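Local coordinates for protein beta-mannosidase (Hypocrea lixii, PDB 4UOJ) that probably removes terminal beta-linked mannose from the non-reducing ends of beta-mannosides, acting as a family 2 glycoside hydrolase, at residues 74-79 and 204-209; 593-598 and 681-686; 862-867 and 877-882. All coordinates share one frame; numbering follows the deposited sequence. Where two conformers were deposited one is given.

Contact 1: 74-79 and 204-209. With CD (cadmium ion), chain B.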
ATOM      1  N   LEU A  74     -19.634  17.577   5.395  1.00 48.46           N
ATOM      2  CA  LEU A  74     -20.471  16.422   5.684  1.00 47.66           C
ATOM      3  C   LEU A  74     -21.029  15.816   4.405  1.00 49.46           C
ATOM      4  O   LEU A  74     -22.116  15.227   4.417  1.00 52.18           O
ATOM      5  CB  LEU A  74     -21.591  16.805   6.679  1.00 49.98           C
ATOM      6  CG  LEU A  74     -21.136  17.130   8.106  1.00 52.48           C
ATOM      7  CD1 LEU A  74     -22.295  17.602   8.968  1.00 53.35           C
ATOM      8  CD2 LEU A  74     -20.406  15.933   8.759  1.00 53.44           C
ATOM      9  N   ASN A  75     -20.264  15.919   3.304  1.00 47.42           N
ATOM     10  CA  ASN A  75     -20.664  15.404   1.986  1.00 48.21           C
ATOM     11  C   ASN A  75     -20.804  13.894   1.889  1.00 49.92           C
ATOM     12  O   ASN A  75     -21.475  13.399   0.975  1.00 52.06           O
ATOM     13  CB  ASN A  75     -19.758  15.920   0.888  1.00 46.98           C
ATOM     14  CG  ASN A  75     -20.113  17.298   0.401  1.00 50.32           C
ATOM     15  OD1 ASN A  75     -21.087  17.931   0.848  1.00 48.06           O
ATOM     16  ND2 ASN A  75     -19.299  17.794  -0.523  1.00 45.08           N
ATOM     17  N   ASP A  76     -20.209  13.165   2.838  1.00 45.16           N
ATOM     18  CA  ASP A  76     -20.348  11.711   2.900  1.00 46.10           C
ATOM     19  C   ASP A  76     -21.835  11.358   3.092  1.00 49.17           C
ATOM     20  O   ASP A  76     -22.335  10.412   2.471  1.00 49.73           O
ATOM     21  CB  ASP A  76     -19.463  11.115   4.010  1.00 46.22           C
ATOM     22  CG  ASP A  76     -19.323   9.599   3.941  1.00 46.35           C
ATOM     23  OD1 ASP A  76     -19.354   9.027   2.834  1.00 45.54           O
ATOM     24  OD2 ASP A  76     -19.128   8.990   4.991  1.00 49.57           O
ATOM     25  N   PHE A  77     -22.494  12.063   3.993  1.00 48.01           N
ATOM     26  CA  PHE A  77     -23.937  12.041   4.101  1.00 49.82           C
ATOM     27  C   PHE A  77     -24.706  12.786   3.009  1.00 50.63           C
ATOM     28  O   PHE A  77     -25.579  12.266   2.397  1.00 50.74           O
ATOM     29  CB  PHE A  77     -24.336  12.585   5.457  1.00 50.82           C
ATOM     30  CG  PHE A  77     -23.749  11.843   6.598  1.00 52.48           C
ATOM     31  CD1 PHE A  77     -24.202  10.583   6.931  1.00 54.67           C
ATOM     32  CD2 PHE A  77     -22.728  12.386   7.326  1.00 51.93           C
ATOM     33  CE1 PHE A  77     -23.673   9.895   7.985  1.00 54.45           C
ATOM     34  CE2 PHE A  77     -22.201  11.697   8.384  1.00 53.55           C
ATOM     35  CZ  PHE A  77     -22.661  10.445   8.710  1.00 52.96           C
ATOM     36  N   ASP A  78     -24.300  13.998   2.738  1.00 51.93           N
ATOM     37  CA  ASP A  78     -25.026  14.924   1.882  1.00 53.10           C
ATOM     38  C   ASP A  78     -25.136  14.501   0.438  1.00 54.81           C
ATOM     39  O   ASP A  78     -26.024  14.917  -0.256  1.00 55.73           O
ATOM     40  CB  ASP A  78     -24.383  16.305   1.884  1.00 55.00           C
ATOM     41  CG  ASP A  78     -24.574  17.041   3.160  1.00 61.31           C
ATOM     42  OD1 ASP A  78     -25.217  16.512   4.078  1.00 61.40           O
ATOM     43  OD2 ASP A  78     -24.040  18.155   3.247  1.00 64.70           O
ATOM     44  N   LEU A  79     -24.163  13.769  -0.052  1.00 51.18           N
ATOM     45  CA  LEU A  79     -24.141  13.394  -1.457  1.00 50.84           C
ATOM     46  C   LEU A  79     -24.685  11.988  -1.797  1.00 51.53           C
ATOM     47  O   LEU A  79     -24.526  11.530  -2.885  1.00 49.73           O
ATOM     48  CB  LEU A  79     -22.730  13.560  -2.001  1.00 49.85           C
ATOM     49  CG  LEU A  79     -22.080  14.929  -1.928  1.00 49.35           C
ATOM     50  CD1 LEU A  79     -20.683  14.835  -2.466  1.00 49.25           C
ATOM     51  CD2 LEU A  79     -22.849  15.948  -2.712  1.00 50.96           C
ATOM     52  N   PRO A 204     -14.584   7.618   3.344  1.00 37.08           N
ATOM     53  CA  PRO A 204     -16.016   7.827   3.083  1.00 36.57           C
ATOM     54  C   PRO A 204     -16.652   6.730   2.233  1.00 39.17           C
ATOM     55  O   PRO A 204     -15.943   5.848   1.739  1.00 38.53           O
ATOM     56  CB  PRO A 204     -16.037   9.158   2.340  1.00 37.71           C
ATOM     57  CG  PRO A 204     -14.750   9.169   1.583  1.00 39.53           C
ATOM     58  CD  PRO A 204     -13.743   8.443   2.446  1.00 37.25           C
ATOM     59  N   ALA A 205     -17.991   6.808   2.047  1.00 41.02           N
ATOM     60  CA  ALA A 205     -18.778   5.831   1.301  1.00 41.53           C
ATOM     61  C   ALA A 205     -19.475   6.485   0.103  1.00 44.81           C
ATOM     62  O   ALA A 205     -20.715   6.635   0.097  1.00 44.84           O
ATOM     63  CB  ALA A 205     -19.794   5.188   2.223  1.00 42.96           C
ATOM     64  N   PHE A 206     -18.689   6.886  -0.912  1.00 41.17           N
ATOM     65  CA  PHE A 206     -19.293   7.544  -2.082  1.00 42.44           C
ATOM     66  C   PHE A 206     -19.895   6.616  -3.125  1.00 44.20           C
ATOM     67  O   PHE A 206     -20.717   7.082  -3.907  1.00 44.16           O
ATOM     68  CB  PHE A 206     -18.364   8.577  -2.732  1.00 42.00           C
ATOM     69  CG  PHE A 206     -18.096   9.758  -1.849  1.00 43.30           C
ATOM     70  CD1 PHE A 206     -19.145  10.561  -1.417  1.00 45.58           C
ATOM     71  CD2 PHE A 206     -16.798  10.073  -1.445  1.00 41.59           C
ATOM     72  CE1 PHE A 206     -18.905  11.639  -0.591  1.00 45.78           C
ATOM     73  CE2 PHE A 206     -16.561  11.167  -0.637  1.00 42.60           C
ATOM     74  CZ  PHE A 206     -17.609  11.921  -0.188  1.00 43.95           C
ATOM     75  N   SER A 207     -19.474   5.335  -3.158  1.00 41.69           N
ATOM     76  CA  SER A 207     -19.964   4.356  -4.144  1.00 42.59           C
ATOM     77  C   SER A 207     -20.005   4.982  -5.571  1.00 44.55           C
ATOM     78  O   SER A 207     -21.082   5.092  -6.174  1.00 43.96           O
ATOM     79  CB  SER A 207     -21.348   3.819  -3.726  1.00 44.46           C
ATOM     80  OG  SER A 207     -21.873   2.928  -4.685  1.00 45.51           O
ATOM     81  N   PRO A 208     -18.843   5.453  -6.096  1.00 42.94           N
ATOM     82  CA  PRO A 208     -18.864   6.103  -7.415  1.00 42.64           C
ATOM     83  C   PRO A 208     -19.085   5.136  -8.565  1.00 45.25           C
ATOM     84  O   PRO A 208     -18.795   3.946  -8.458  1.00 44.63           O
ATOM     85  CB  PRO A 208     -17.494   6.771  -7.503  1.00 41.90           C
ATOM     86  CG  PRO A 208     -16.619   5.916  -6.666  1.00 43.53           C
ATOM     87  CD  PRO A 208     -17.470   5.387  -5.546  1.00 41.84           C
ATOM     88  N   VAL A 209     -19.617   5.654  -9.660  1.00 45.31           N
ATOM     89  CA  VAL A 209     -19.853   4.871 -10.870  1.00 46.66           C
ATOM     90  C   VAL A 209     -19.358   5.609 -12.113  1.00 48.31           C
ATOM     91  O   VAL A 209     -19.415   6.854 -12.189  1.00 48.02           O
ATOM     92  CB  VAL A 209     -21.325   4.397 -11.043  1.00 49.24           C
ATOM     93  CG1 VAL A 209     -21.704   3.389  -9.960  1.00 50.05           C
ATOM     94  CG2 VAL A 209     -22.316   5.568 -11.103  1.00 50.53           C
TER
HETATM   95 CD    CD B1017     -21.750  19.745  -0.585  0.62 63.90          CD
HETATM   96  O   HOH W   1     -22.016   7.781   2.159  1.00 35.97           O
HETATM   97  O   HOH W   2     -22.802   9.340  -3.480  1.00 40.87           O
HETATM   98  O   HOH W   3     -22.958  19.532  -2.988  1.00 35.91           O
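Asp76 OD1 takes the backbone N-H of Ala205 at 2.7 Å from that nitrogen, in a nearly straight bond (169° at the hydrogen) that arrives on the syn side, 24° out of the carboxylate plane. It ties the short helix 75-78 to the loop ahead of strand 215-221, both in the galactose-binding-like, beta-sandwich region of the enzyme. Asp76 CG stands opposite its own backbone N (chi1 -167°), which swings the carboxylate off the helix to the loop, where Pro204 CB lies 3.4 Å from OD1. A water extends the link, lying 2.7 Å from Asp76 O and also hydrogen-bonded to Ala205 O; a second water joins Leu79 O to Phe206 O.

Beside this polar seam lies the Phe206 ring. Asp76 OD1 is over one face, and Asn75 O meets the ring edge in plane, 3.5 Å from Phe206 CE1. Leu79 CD1 approaches the same carbon obliquely at 4.1 Å, while Phe395 packs on the ring from outside the two segments. An alanine in place of Asp76 would be likely to leave the buried Ala205 N-H without its acceptor and open a gap beside Pro204. Glu184 OE1 lies close to Asp76 OD2, like charges side by side. Asn75 binds a cadmium ion through OD1 at 2.4 Å, with a water as a further ligand of the metal.

Contact 2: 593-598 and 681-686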
ATOM      1  N   ASN A 593       2.630  -7.323   9.721  1.00 40.12           N
ATOM      2  CA  ASN A 593       1.995  -6.809   8.496  1.00 40.42           C
ATOM      3  C   ASN A 593       1.026  -5.658   8.720  1.00 42.09           C
ATOM      4  O   ASN A 593       0.671  -4.956   7.764  1.00 41.31           O
ATOM      5  CB  ASN A 593       1.297  -7.950   7.735  1.00 41.72           C
ATOM      6  CG  ASN A 593      -0.061  -8.328   8.279  1.00 48.58           C
ATOM      7  OD1 ASN A 593      -0.226  -8.629   9.473  1.00 47.22           O
ATOM      8  ND2 ASN A 593      -1.058  -8.355   7.388  1.00 44.13           N
ATOM      9  N   GLU A 594       0.583  -5.495   9.981  1.00 42.10           N
ATOM     10  CA  GLU A 594      -0.390  -4.477  10.418  1.00 41.53           C
ATOM     11  C   GLU A 594      -0.175  -4.141  11.891  1.00 42.61           C
ATOM     12  O   GLU A 594      -0.011  -5.039  12.723  1.00 44.10           O
ATOM     13  CB  GLU A 594      -1.833  -4.993  10.264  1.00 44.09           C
ATOM     14  CG  GLU A 594      -2.411  -4.931   8.869  1.00 49.87           C
ATOM     15  CD  GLU A 594      -3.923  -5.167   8.780  1.00 60.49           C
ATOM     16  OE1 GLU A 594      -4.647  -4.813   9.735  1.00 56.33           O
ATOM     17  OE2 GLU A 594      -4.396  -5.658   7.716  1.00 59.51           O
ATOM     18  N   PHE A 595      -0.200  -2.838  12.198  1.00 38.96           N
ATOM     19  CA  PHE A 595      -0.101  -2.252  13.542  1.00 38.56           C
ATOM     20  C   PHE A 595      -0.272  -0.754  13.458  1.00 40.23           C
ATOM     21  O   PHE A 595       0.164  -0.128  12.495  1.00 39.84           O
ATOM     22  CB  PHE A 595       1.193  -2.620  14.300  1.00 39.43           C
ATOM     23  CG  PHE A 595       2.491  -2.173  13.660  1.00 39.42           C
ATOM     24  CD1 PHE A 595       3.092  -2.923  12.653  1.00 39.31           C
ATOM     25  CD2 PHE A 595       3.125  -1.032  14.092  1.00 39.92           C
ATOM     26  CE1 PHE A 595       4.281  -2.518  12.069  1.00 38.98           C
ATOM     27  CE2 PHE A 595       4.327  -0.632  13.510  1.00 41.53           C
ATOM     28  CZ  PHE A 595       4.905  -1.387  12.508  1.00 39.01           C
ATOM     29  N   GLY A 596      -0.921  -0.181  14.458  1.00 38.18           N
ATOM     30  CA  GLY A 596      -1.148   1.251  14.468  1.00 35.96           C
ATOM     31  C   GLY A 596      -2.113   1.799  15.491  1.00 37.91           C
ATOM     32  O   GLY A 596      -2.714   1.054  16.274  1.00 38.09           O
ATOM     33  N   PHE A 597      -2.248   3.131  15.452  1.00 36.13           N
ATOM     34  CA  PHE A 597      -3.079   3.962  16.320  1.00 36.67           C
ATOM     35  C   PHE A 597      -3.396   5.236  15.512  1.00 38.53           C
ATOM     36  O   PHE A 597      -2.545   5.707  14.748  1.00 37.35           O
ATOM     37  CB  PHE A 597      -2.290   4.339  17.603  1.00 37.76           C
ATOM     38  CG  PHE A 597      -3.123   4.828  18.751  1.00 39.09           C
ATOM     39  CD1 PHE A 597      -3.478   6.171  18.857  1.00 40.04           C
ATOM     40  CD2 PHE A 597      -3.544   3.945  19.749  1.00 41.48           C
ATOM     41  CE1 PHE A 597      -4.251   6.621  19.925  1.00 40.55           C
ATOM     42  CE2 PHE A 597      -4.321   4.395  20.816  1.00 42.95           C
ATOM     43  CZ  PHE A 597      -4.674   5.729  20.896  1.00 41.39           C
ATOM     44  N   ILE A 598      -4.607   5.785  15.671  1.00 37.14           N
ATOM     45  CA  ILE A 598      -5.026   6.950  14.895  1.00 35.99           C
ATOM     46  C   ILE A 598      -4.410   8.242  15.397  1.00 37.87           C
ATOM     47  O   ILE A 598      -4.067   8.350  16.579  1.00 39.03           O
ATOM     48  CB  ILE A 598      -6.566   7.086  14.734  1.00 37.18           C
ATOM     49  CG1 ILE A 598      -7.279   7.400  16.071  1.00 37.88           C
ATOM     50  CG2 ILE A 598      -7.150   5.868  14.022  1.00 38.23           C
ATOM     51  CD1 ILE A 598      -8.723   7.953  15.925  1.00 40.86           C
ATOM     52  N   ASP A 681       5.832   8.035  18.215  1.00 38.53           N
ATOM     53  CA  ASP A 681       6.573   7.392  19.256  1.00 39.94           C
ATOM     54  C   ASP A 681       6.132   5.973  19.487  1.00 42.95           C
ATOM     55  O   ASP A 681       6.918   5.120  19.796  1.00 43.78           O
ATOM     56  CB  ASP A 681       6.439   8.166  20.549  1.00 42.43           C
ATOM     57  CG  ASP A 681       7.414   9.291  20.667  1.00 47.63           C
ATOM     58  OD1 ASP A 681       8.274   9.447  19.798  1.00 47.24           O
ATOM     59  OD2 ASP A 681       7.305  10.057  21.628  1.00 50.18           O
ATOM     60  N   MET A 682       4.852   5.741  19.405  1.00 41.84           N
ATOM     61  CA  MET A 682       4.347   4.415  19.555  1.00 43.34           C
ATOM     62  C   MET A 682       4.800   3.439  18.476  1.00 43.62           C
ATOM     63  O   MET A 682       5.184   2.339  18.776  1.00 44.24           O
ATOM     64  CB  MET A 682       2.845   4.453  19.586  1.00 45.15           C
ATOM     65  CG  MET A 682       2.251   3.461  20.547  1.00 49.98           C
ATOM     66  SD  MET A 682       1.035   2.406  19.789  1.00 53.79           S
ATOM     67  CE  MET A 682      -0.351   2.693  20.791  1.00 53.53           C
ATOM     68  N   TYR A 683       4.722   3.860  17.230  1.00 38.44           N
ATOM     69  CA  TYR A 683       5.128   3.052  16.115  1.00 38.32           C
ATOM     70  C   TYR A 683       6.605   2.754  16.181  1.00 41.24           C
ATOM     71  O   TYR A 683       7.024   1.672  15.856  1.00 42.24           O
ATOM     72  CB  TYR A 683       4.868   3.768  14.801  1.00 38.28           C
ATOM     73  CG  TYR A 683       3.463   3.775  14.293  1.00 37.39           C
ATOM     74  CD1 TYR A 683       2.414   4.092  15.103  1.00 39.50           C
ATOM     75  CD2 TYR A 683       3.194   3.521  12.991  1.00 36.68           C
ATOM     76  CE1 TYR A 683       1.122   4.143  14.627  1.00 38.71           C
ATOM     77  CE2 TYR A 683       1.921   3.560  12.510  1.00 36.63           C
ATOM     78  CZ  TYR A 683       0.888   3.887  13.337  1.00 38.96           C
ATOM     79  OH  TYR A 683      -0.384   3.938  12.869  1.00 37.95           O
ATOM     80  N   LYS A 684       7.380   3.754  16.583  1.00 38.96           N
ATOM     81  CA  LYS A 684       8.823   3.645  16.805  1.00 38.08           C
ATOM     82  C   LYS A 684       9.094   2.525  17.817  1.00 40.30           C
ATOM     83  O   LYS A 684       9.920   1.669  17.567  1.00 42.05           O
ATOM     84  CB  LYS A 684       9.375   4.981  17.303  1.00 38.93           C
ATOM     85  CG  LYS A 684      10.854   4.973  17.678  1.00 41.14           C
ATOM     86  CD  LYS A 684      11.186   6.144  18.592  1.00 44.74           C
ATOM     87  CE  LYS A 684      12.607   6.103  19.099  1.00 45.78           C
ATOM     88  NZ  LYS A 684      12.953   7.350  19.842  1.00 46.91           N
ATOM     89  N   SER A 685       8.368   2.529  18.939  1.00 39.52           N
ATOM     90  CA  SER A 685       8.476   1.547  20.007  1.00 41.16           C
ATOM     91  C   SER A 685       8.191   0.146  19.471  1.00 43.45           C
ATOM     92  O   SER A 685       8.874  -0.816  19.828  1.00 45.06           O
ATOM     93  CB  SER A 685       7.514   1.896  21.148  1.00 44.11           C
ATOM     94  OG  SER A 685       7.512   0.901  22.163  1.00 48.91           O
ATOM     95  N   GLU A 686       7.206   0.047  18.575  1.00 41.21           N
ATOM     96  CA  GLU A 686       6.861  -1.207  17.941  1.00 40.54           C
ATOM     97  C   GLU A 686       7.905  -1.628  16.891  1.00 41.63           C
ATOM     98  O   GLU A 686       8.412  -2.747  16.972  1.00 43.62           O
ATOM     99  CB  GLU A 686       5.441  -1.142  17.360  1.00 40.43           C
ATOM    100  CG  GLU A 686       4.367  -1.258  18.420  1.00 42.66           C
ATOM    101  CD  GLU A 686       2.984  -1.539  17.868  1.00 45.74           C
ATOM    102  OE1 GLU A 686       2.808  -2.597  17.263  1.00 41.71           O
ATOM    103  OE2 GLU A 686       2.078  -0.699  18.038  1.00 44.16           O
TER
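Tyr683, on helix 664-692, reaches across to Gly596 and Phe597, just past strand 591-595. The parallel strands and the helices outside them mark this as the (beta/alpha)8 barrel expected of a family 2 hydrolase, and the contact packs a helix on the end of a barrel strand. From CB the ring leaves with CG opposite the carbonyl carbon (chi1 -78°), which sends the ring across the segment 595-597, its tip at Gly596 and Phe597 N. First, CD2 passes Phe595 CE2 at 4.3 Å; next, Tyr683 CE2 comes to 4.1 Å from Phe595 O. The Phe595 and Tyr683 rings meet obliquely, their planes 53° apart. On the other side of the ring, CE1 approaches Phe597 N and Gly596 CA.

At the tip, Tyr683 OH lies 3.2 Å from Gly596 CA and accepts the Phe597 N-H in a long bond, 3.3 Å from the nitrogen with 159° at the hydrogen. The hydroxyl has a second, stronger partner in Trp706 O, which fixes its position. The fit needs glycine: a beta carbon on Gly596 would fall only 2.6 Å from Tyr683 OH, a clash.

One helical turn onward, the buried carboxylate of Glu686 slides past the Phe595 side chain in the opposite direction, with OE1 3.4 Å from Phe595 CB; that oxygen is hydrogen-bonded outside the two segments. Toward the other end, Met682, bent at chi2 and chi3, crosses the Phe597 side chain at about a right angle and sets its CE methyl 3.6 Å from Phe597 CD2.

Contact 3: 862-867 and 877-882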
ATOM      1  N   PRO A 862      13.578  26.690  24.704  1.00 50.63           N
ATOM      2  CA  PRO A 862      14.903  26.444  24.122  1.00 50.90           C
ATOM      3  C   PRO A 862      15.412  27.626  23.313  1.00 50.76           C
ATOM      4  O   PRO A 862      16.579  27.651  22.974  1.00 51.99           O
ATOM      5  CB  PRO A 862      14.685  25.203  23.253  1.00 51.05           C
ATOM      6  CG  PRO A 862      13.255  25.254  22.863  1.00 51.88           C
ATOM      7  CD  PRO A 862      12.512  26.021  23.930  1.00 51.13           C
ATOM      8  N   LYS A 863      14.535  28.605  23.052  1.00 49.15           N
ATOM      9  CA  LYS A 863      14.813  29.809  22.286  1.00 50.04           C
ATOM     10  C   LYS A 863      15.377  29.477  20.894  1.00 51.25           C
ATOM     11  O   LYS A 863      16.516  29.781  20.575  1.00 49.22           O
ATOM     12  CB  LYS A 863      15.640  30.821  23.099  1.00 52.02           C
ATOM     13  CG  LYS A 863      14.749  31.705  23.939  1.00 57.15           C
ATOM     14  CD  LYS A 863      15.455  32.297  25.129  1.00 68.81           C
ATOM     15  CE  LYS A 863      14.536  33.214  25.918  1.00 74.81           C
ATOM     16  NZ  LYS A 863      14.417  34.559  25.285  1.00 80.20           N
ATOM     17  N   LEU A 864      14.539  28.812  20.086  1.00 49.36           N
ATOM     18  CA  LEU A 864      14.890  28.353  18.741  1.00 49.15           C
ATOM     19  C   LEU A 864      15.047  29.503  17.745  1.00 50.90           C
ATOM     20  O   LEU A 864      14.254  30.436  17.731  1.00 50.49           O
ATOM     21  CB  LEU A 864      13.848  27.342  18.196  1.00 48.31           C
ATOM     22  CG  LEU A 864      13.632  26.012  18.934  1.00 49.56           C
ATOM     23  CD1 LEU A 864      12.412  25.275  18.413  1.00 48.00           C
ATOM     24  CD2 LEU A 864      14.833  25.108  18.821  1.00 50.24           C
ATOM     25  N   HIS A 865      16.087  29.402  16.920  1.00 50.56           N
ATOM     26  CA  HIS A 865      16.330  30.346  15.834  0.50 51.93           C
ATOM     27  C   HIS A 865      16.274  29.593  14.511  1.00 52.93           C
ATOM     28  O   HIS A 865      16.874  28.507  14.353  1.00 51.18           O
ATOM     29  CB  HIS A 865      17.656  31.104  15.983  0.50 54.46           C
ATOM     30  CG  HIS A 865      17.866  32.151  14.924  0.50 57.90           C
ATOM     31  ND1 HIS A 865      18.815  32.007  13.928  0.50 59.40           N
ATOM     32  CD2 HIS A 865      17.229  33.331  14.720  0.50 59.64           C
ATOM     33  CE1 HIS A 865      18.748  33.086  13.166  0.50 59.99           C
ATOM     34  NE2 HIS A 865      17.799  33.905  13.607  0.50 60.35           N
ATOM     35  N   LEU A 866      15.515  30.147  13.569  1.00 48.14           N
ATOM     36  CA  LEU A 866      15.349  29.550  12.260  1.00 46.94           C
ATOM     37  C   LEU A 866      15.776  30.530  11.178  1.00 49.05           C
ATOM     38  O   LEU A 866      15.466  31.739  11.237  1.00 49.59           O
ATOM     39  CB  LEU A 866      13.886  29.134  12.056  1.00 46.89           C
ATOM     40  CG  LEU A 866      13.516  28.410  10.755  1.00 48.78           C
ATOM     41  CD1 LEU A 866      14.073  26.994  10.759  1.00 49.95           C
ATOM     42  CD2 LEU A 866      12.015  28.393  10.554  1.00 49.96           C
ATOM     43  N   SER A 867      16.467  30.002  10.173  1.00 44.72           N
ATOM     44  CA  SER A 867      16.910  30.781   9.028  1.00 46.62           C
ATOM     45  C   SER A 867      16.985  29.896   7.818  1.00 46.53           C
ATOM     46  O   SER A 867      17.167  28.702   7.957  1.00 46.04           O
ATOM     47  CB  SER A 867      18.275  31.450   9.300  1.00 50.86           C
ATOM     48  OG  SER A 867      19.292  30.520   9.661  1.00 53.41           O
ATOM     49  N   VAL A 877      18.595  25.353  12.010  1.00 42.82           N
ATOM     50  CA  VAL A 877      17.822  25.325  13.242  1.00 43.05           C
ATOM     51  C   VAL A 877      18.812  25.292  14.395  1.00 45.16           C
ATOM     52  O   VAL A 877      19.649  24.400  14.474  1.00 45.81           O
ATOM     53  CB  VAL A 877      16.820  24.138  13.331  1.00 42.53           C
ATOM     54  CG1 VAL A 877      15.814  24.382  14.447  1.00 42.74           C
ATOM     55  CG2 VAL A 877      16.102  23.911  12.007  1.00 43.26           C
ATOM     56  N   GLU A 878      18.694  26.261  15.288  1.00 47.64           N
ATOM     57  CA  GLU A 878      19.521  26.320  16.470  1.00 51.17           C
ATOM     58  C   GLU A 878      18.708  26.584  17.726  1.00 51.65           C
ATOM     59  O   GLU A 878      17.935  27.528  17.771  1.00 50.62           O
ATOM     60  CB  GLU A 878      20.616  27.390  16.312  1.00 55.64           C
ATOM     61  CG  GLU A 878      21.677  27.366  17.404  1.00 62.73           C
ATOM     62  CD  GLU A 878      22.680  28.509  17.365  1.00 76.24           C
ATOM     63  OE1 GLU A 878      22.518  29.435  16.531  1.00 73.93           O
ATOM     64  OE2 GLU A 878      23.623  28.468  18.190  1.00 77.07           O
ATOM     65  N   ALA A 879      18.952  25.758  18.728  1.00 52.46           N
ATOM     66  CA  ALA A 879      18.477  25.948  20.076  1.00 52.96           C
ATOM     67  C   ALA A 879      19.482  26.776  20.845  1.00 55.63           C
ATOM     68  O   ALA A 879      20.622  26.459  20.954  1.00 59.47           O
ATOM     69  CB  ALA A 879      18.283  24.607  20.735  1.00 53.10           C
ATOM     70  N   THR A 880      19.019  27.862  21.382  1.00 56.10           N
ATOM     71  CA  THR A 880      19.856  28.870  21.924  1.00 57.56           C
ATOM     72  C   THR A 880      19.959  28.818  23.442  1.00 58.27           C
ATOM     73  O   THR A 880      21.016  28.993  23.983  1.00 60.58           O
ATOM     74  CB  THR A 880      19.353  30.194  21.331  1.00 62.31           C
ATOM     75  OG1 THR A 880      20.112  30.472  20.166  1.00 61.19           O
ATOM     76  CG2 THR A 880      19.385  31.348  22.283  1.00 67.08           C
ATOM     77  N   ALA A 881      18.862  28.581  24.116  1.00 54.03           N
ATOM     78  CA  ALA A 881      18.837  28.623  25.567  1.00 54.58           C
ATOM     79  C   ALA A 881      18.982  27.285  26.248  1.00 53.97           C
ATOM     80  O   ALA A 881      19.394  27.223  27.346  1.00 56.20           O
ATOM     81  CB  ALA A 881      17.574  29.311  26.028  1.00 54.82           C
ATOM     82  N   GLY A 882      18.600  26.215  25.596  1.00 54.75           N
ATOM     83  CA  GLY A 882      18.631  24.876  26.180  1.00 54.72           C
ATOM     84  C   GLY A 882      18.258  23.767  25.229  1.00 52.41           C
ATOM     85  O   GLY A 882      18.279  23.959  24.020  1.00 53.55           O
TER
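Leu866 and Val877 meet on the packed face of a beta hairpin, strands 864-869 and 874-879 of the Ig-fold domain, whose short segments run antiparallel at 164°. Leu866 turns CG opposite its backbone N (chi1 -177°) and lays CD1 3.9 Å from Val877 CG2. Further along the same face, Leu864 CD2 touches Ala879 CB at 4.0 Å. The backbone fastens His865 to Glu878 as a hydrogen-bonded pair: His865 N donates to Glu878 O at 2.8 Å, and Glu878 N returns the bond to His865 O at 3.0 Å.

Where the hairpin opens, Pro862 O is gripped twice, by Ala881 N at 2.7 Å and, almost in line with its C=O, by Thr880 N at 2.9 Å.

The opposite face is looser. His865 and Glu878 point there, and near the open end the exposed Lys863 rests its aliphatic chain on Ala881, CD to CB at 3.8 Å, before its amine leads away.

Strand 864-869 is outermost in its sheet within the chain. Strand 874-879 continues to strand 911-921 through the Val877-Lys912 backbone bond, while Val933 of strand 932-934 and Leu889 of strand 884-890 cover the packed face.

The three contacts follow one another along the chain and touch nowhere. Contact 1 lies in the galactose-binding-like region and contact 2 in the barrel; their centres are 30 Å apart and their nearest atoms about 13 Å. Contact 3, in the Ig-fold domain, is also 30 Å from contact 2 between centres, with nearest atoms about 16 Å apart, but 46 Å from contact 1. Contact 2 is thus the intermediate one, 16 Å from the centre of the chain against 23 Å and 38 Å. It is also the contact on a barrel strand end, where the active site of this family is expected. A bound cadmium ion lies about 9 Å from the Phe595 side chain.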